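Local coordinates for protein 83aa long hypothetical transcriptional regulator asnC (Sulfolobus tokodaii, PDB 2ZBC) that probably serves as a stand-alone amino-acid-sensing RAM module of the Lrp/AsnC family, binding isoleucine between its subunits and perhaps influencing transcription or amino-acid biosynthesis, at residues A46-M49 / D50-K53; L52-F55 / V56-I60. One frame throughout, in Å; residues are numbered along the deposited sequence.

Interaction 1: A46-M49 / D50-K53; sequences ADSM and DKLK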
loop_
_atom_site.group_PDB
_atom_site.type_symbol
_atom_site.label_atom_id
_atom_site.label_comp_id
_atom_site.label_asym_id
_atom_site.label_seq_id
_atom_site.Cartn_x
_atom_site.Cartn_y
_atom_site.Cartn_z
ATOM N N ALA A 46 3.497 26.842 7.855
ATOM C CA ALA A 46 3.594 27.291 9.201
ATOM C C ALA A 46 4.951 28.050 9.344
ATOM O O ALA A 46 5.844 27.966 8.495
ATOM C CB ALA A 46 3.505 26.172 10.183
ATOM N N ASP A 47 5.048 28.728 10.446
ATOM C CA ASP A 47 6.133 29.679 10.689
ATOM C C ASP A 47 7.419 28.899 10.977
ATOM O O ASP A 47 8.538 29.362 10.710
ATOM C CB ASP A 47 5.766 30.547 11.905
ATOM C CG ASP A 47 4.768 31.633 11.600
ATOM O OD1 ASP A 47 4.458 31.976 10.450
ATOM O OD2 ASP A 47 4.263 32.218 12.523
ATOM N N SER A 48 7.292 27.698 11.528
ATOM C CA SER A 48 8.441 26.868 11.852
ATOM C C SER A 48 8.090 25.385 11.762
ATOM O O SER A 48 6.859 25.064 11.730
ATOM C CB SER A 48 8.830 27.146 13.298
ATOM O OG SER A 48 7.792 26.778 14.143
HETATM N N MSE A 49 9.115 24.537 11.897
HETATM C CA MSE A 49 8.926 23.073 11.879
HETATM C C MSE A 49 8.180 22.620 13.177
HETATM O O MSE A 49 7.198 21.806 13.111
HETATM C CB MSE A 49 10.266 22.320 11.634
HETATM C CG MSE A 49 10.717 22.244 10.125
HETATM SE SE MSE A 49 9.573 21.373 8.938
HETATM C CE MSE A 49 9.842 19.509 9.538
ATOM N N ASP A 50 8.522 23.188 14.327
ATOM C CA ASP A 50 7.717 22.950 15.549
ATOM C C ASP A 50 6.223 23.312 15.360
ATOM O O ASP A 50 5.308 22.590 15.832
ATOM C CB ASP A 50 8.258 23.769 16.726
ATOM C CG ASP A 50 9.503 23.161 17.356
ATOM O OD1 ASP A 50 10.085 22.182 16.787
ATOM O OD2 ASP A 50 9.954 23.534 18.457
ATOM N N LYS A 51 5.971 24.486 14.782
ATOM C CA LYS A 51 4.572 24.890 14.573
ATOM C C LYS A 51 3.841 24.001 13.543
ATOM O O LYS A 51 2.701 23.700 13.770
ATOM C CB LYS A 51 4.413 26.392 14.270
ATOM C CG LYS A 51 4.612 27.256 15.547
ATOM C CD LYS A 51 4.755 28.767 15.237
ATOM C CE LYS A 51 5.293 29.607 16.414
ATOM N NZ LYS A 51 4.380 29.766 17.614
ATOM N N LEU A 52 4.561 23.479 12.535
ATOM C CA LEU A 52 4.035 22.490 11.635
ATOM C C LEU A 52 3.684 21.231 12.430
ATOM O O LEU A 52 2.579 20.713 12.273
ATOM C CB LEU A 52 5.047 22.126 10.528
ATOM C CG LEU A 52 4.545 20.998 9.586
ATOM C CD1 LEU A 52 3.495 21.500 8.691
ATOM C CD2 LEU A 52 5.635 20.412 8.751
ATOM N N LYS A 53 4.619 20.732 13.242
ATOM C CA LYS A 53 4.388 19.498 14.020
ATOM C C LYS A 53 3.173 19.615 14.926
ATOM O O LYS A 53 2.267 18.717 14.940
ATOM C CB LYS A 53 5.662 19.094 14.826
ATOM C CG LYS A 53 5.382 17.993 15.889
ATOM C CD LYS A 53 5.053 16.649 15.251
ATOM C CE LYS A 53 5.006 15.551 16.279
ATOM N NZ LYS A 53 3.957 15.838 17.264
#

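Interaction 2: L52-F55 / V56-I60; sequences LKDF and VTNTI. With ILE (isoleucine), chain I.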
loop_
_atom_site.group_PDB
_atom_site.type_symbol
_atom_site.label_atom_id
_atom_site.label_comp_id
_atom_site.label_asym_id
_atom_site.label_seq_id
_atom_site.Cartn_x
_atom_site.Cartn_y
_atom_site.Cartn_z
ATOM N N LEU A 52 4.561 23.479 12.535
ATOM C CA LEU A 52 4.035 22.490 11.635
ATOM C C LEU A 52 3.684 21.231 12.430
ATOM O O LEU A 52 2.579 20.713 12.273
ATOM C CB LEU A 52 5.047 22.126 10.528
ATOM C CG LEU A 52 4.545 20.998 9.586
ATOM C CD1 LEU A 52 3.495 21.500 8.691
ATOM C CD2 LEU A 52 5.635 20.412 8.751
ATOM N N LYS A 53 4.619 20.732 13.242
ATOM C CA LYS A 53 4.388 19.498 14.020
ATOM C C LYS A 53 3.173 19.615 14.926
ATOM O O LYS A 53 2.267 18.717 14.940
ATOM C CB LYS A 53 5.662 19.094 14.826
ATOM C CG LYS A 53 5.382 17.993 15.889
ATOM C CD LYS A 53 5.053 16.649 15.251
ATOM C CE LYS A 53 5.006 15.551 16.279
ATOM N NZ LYS A 53 3.957 15.838 17.264
ATOM N N ASP A 54 3.097 20.754 15.664
ATOM C CA ASP A 54 1.989 21.030 16.620
ATOM C C ASP A 54 0.659 21.089 15.906
ATOM O O ASP A 54 -0.322 20.461 16.358
ATOM C CB ASP A 54 2.273 22.361 17.350
ATOM C CG ASP A 54 1.302 22.645 18.488
ATOM O OD1 ASP A 54 0.897 21.687 19.171
ATOM O OD2 ASP A 54 0.891 23.803 18.755
ATOM N N PHE A 55 0.632 21.739 14.743
ATOM C CA PHE A 55 -0.543 21.845 13.950
ATOM C C PHE A 55 -1.025 20.494 13.431
ATOM O O PHE A 55 -2.232 20.246 13.474
ATOM C CB PHE A 55 -0.329 22.789 12.790
ATOM C CG PHE A 55 -1.540 23.009 11.957
ATOM C CD1 PHE A 55 -2.606 23.724 12.439
ATOM C CD2 PHE A 55 -1.563 22.593 10.656
ATOM C CE1 PHE A 55 -3.776 23.920 11.627
ATOM C CE2 PHE A 55 -2.719 22.754 9.870
ATOM C CZ PHE A 55 -3.788 23.461 10.353
ATOM N N VAL A 56 -0.114 19.700 12.860
ATOM C CA VAL A 56 -0.444 18.398 12.377
ATOM C C VAL A 56 -0.918 17.500 13.517
ATOM O O VAL A 56 -1.973 16.853 13.396
ATOM C CB VAL A 56 0.763 17.710 11.586
ATOM C CG1 VAL A 56 0.446 16.311 11.200
ATOM C CG2 VAL A 56 1.118 18.499 10.402
ATOM N N THR A 57 -0.173 17.418 14.611
ATOM C CA THR A 57 -0.506 16.502 15.687
ATOM C C THR A 57 -1.688 16.995 16.513
ATOM O O THR A 57 -2.638 16.243 16.736
ATOM C CB THR A 57 0.678 16.292 16.675
ATOM O OG1 THR A 57 1.636 15.518 16.007
ATOM C CG2 THR A 57 0.292 15.455 17.858
ATOM N N ASN A 58 -1.683 18.288 16.850
ATOM C CA ASN A 58 -2.641 18.798 17.818
ATOM C C ASN A 58 -3.908 19.457 17.306
ATOM O O ASN A 58 -4.799 19.734 18.081
ATOM C CB ASN A 58 -1.920 19.584 18.994
ATOM C CG ASN A 58 -0.965 18.683 19.781
ATOM O OD1 ASN A 58 0.221 18.978 19.947
ATOM N ND2 ASN A 58 -1.460 17.606 20.243
ATOM N N THR A 59 -3.967 19.751 16.024
ATOM C CA THR A 59 -5.143 20.287 15.383
ATOM C C THR A 59 -5.587 19.289 14.383
ATOM O O THR A 59 -6.563 18.619 14.659
ATOM C CB THR A 59 -4.888 21.680 14.786
ATOM O OG1 THR A 59 -4.434 22.551 15.854
ATOM C CG2 THR A 59 -6.084 22.286 14.268
ATOM N N ILE A 60 -4.868 19.085 13.275
ATOM C CA ILE A 60 -5.442 18.294 12.169
ATOM C C ILE A 60 -5.788 16.885 12.662
ATOM O O ILE A 60 -6.951 16.404 12.468
ATOM C CB ILE A 60 -4.494 18.143 10.914
ATOM C CG1 ILE A 60 -4.088 19.460 10.282
ATOM C CG2 ILE A 60 -5.232 17.323 9.795
ATOM C CD1 ILE A 60 -3.336 19.278 8.969
HETATM N N ILE I . 3.055 10.495 10.467
HETATM C CA ILE I . 1.949 11.493 10.602
HETATM C C ILE I . 1.838 12.429 9.380
HETATM O O ILE I . 2.756 12.312 8.517
HETATM C CB ILE I . 2.152 12.338 11.847
HETATM C CG1 ILE I . 3.301 13.326 11.682
HETATM C CG2 ILE I . 2.539 11.443 12.988
HETATM C CD1 ILE I . 3.535 14.111 12.927
HETATM O OXT ILE I . 0.848 13.240 9.302
HETATM O O HOH W 1 -2.330 22.637 17.133
#

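Interaction 1: A46-M49 / D50-K53
S48 meets K51 in a serine N-cap at the start of helix 49-60, the second helix of the Lrp/AsnC ligand-binding (RAM) fold, an alpha/beta domain with a four-stranded antiparallel sheet. The hydroxyl S48 OG accepts the amide hydrogen of K51 N at 3.0 Å, with an N-H...O angle of 160°. It reaches that amide because OG stands between its own backbone N and carbonyl carbon (chi1 63°). One of the amides that open the helix thereby finds a side-chain acceptor. The backbone takes over at once: L52 N donates to S48 O at 2.9 Å and K53 N to M49 O at 2.8 Å.

K51 wraps the cap from outside. Its CB lies 3.4 Å from S48 OG, CG continues past the same oxygen, and CD touches S48 OG and, 3.9 Å away, D47 CB. Beyond CD the chain is bent at its last torsion and leads away; K51 NZ and D47 OD2 have opposite charges but are 5.7 Å apart, too far for a salt bridge.

The inward side is apolar. A46 presses its methyl against the backbone at L52 N, near the L52 side chain. The selenomethionine M49 runs alongside L52, both side chains also touching I73 of strand 66-75 and Y35 of the second subunit. In M49 chi3 turns only the terminal methyl, while the bend at chi2 (-61°) brings its SE to 4.1 Å from L52 CD2.

Interaction 2: L52-F55 / V56-I60
F55 packs on T59 and I60 where helix 49-60 ends in a pi-type turn, on the helix that covers the sheet of this RAM fold. F55 O accepts two amides: I60 N at 2.9 Å, nearly in line with the C=O, and T59 N at 3.1 Å, well above the carbonyl plane. With CG anti to the backbone N (chi1 -177°), the F55 ring lies obliquely against both side chains. CE2 meets I60 CG1 at 3.6 Å, while on the other side of the ring CD1 and CE1 lie near T59 CB and CG2. V44 of strand 40-45 and M25 also touch the F55 side chain, and an alanine here would probably open a gap between the helix and V44 and M25, and leave T59 and I60 without the ring they pack on.

On the pocket side, K53 bends at chi2 and chi4 so that NZ donates to T57 OG1 at 2.7 Å. Both polar ends have partners on the second subunit: D16 forms a salt bridge with K53, and E15 a hydrogen bond with T57. K53 CD and V56 CG1 touch the bound isoleucine, the latter 3.6 Å from its OXT.

On the solvent side the backbone stays tight, N58 N donating to D54 O at 2.6 Å, but the side chains are looser. D54 and N58 cross at about a right angle, and one water weakly donates to D54 O and lies 2.5 Å from T59 OG1.

Strand 40-45 leads into the loop at 46-48, and interaction 1 closes the turn by which the chain enters helix 49-60. Interaction 2 follows along the same helix and finishes it at 60, before the loop to strand 66-75. The two share L52 and K53 and succeed each other without crossing, their centres about 8 Å apart. L52 carries the apolar face from one to the other, against strands 3-10, 40-45 and 66-75. K53 belongs to both: its backbone N closes the first turn, while its side chain reaches the isoleucine pocket and the second subunit. Together they tie the helix to the sheet through L52 and to the second subunit through K53.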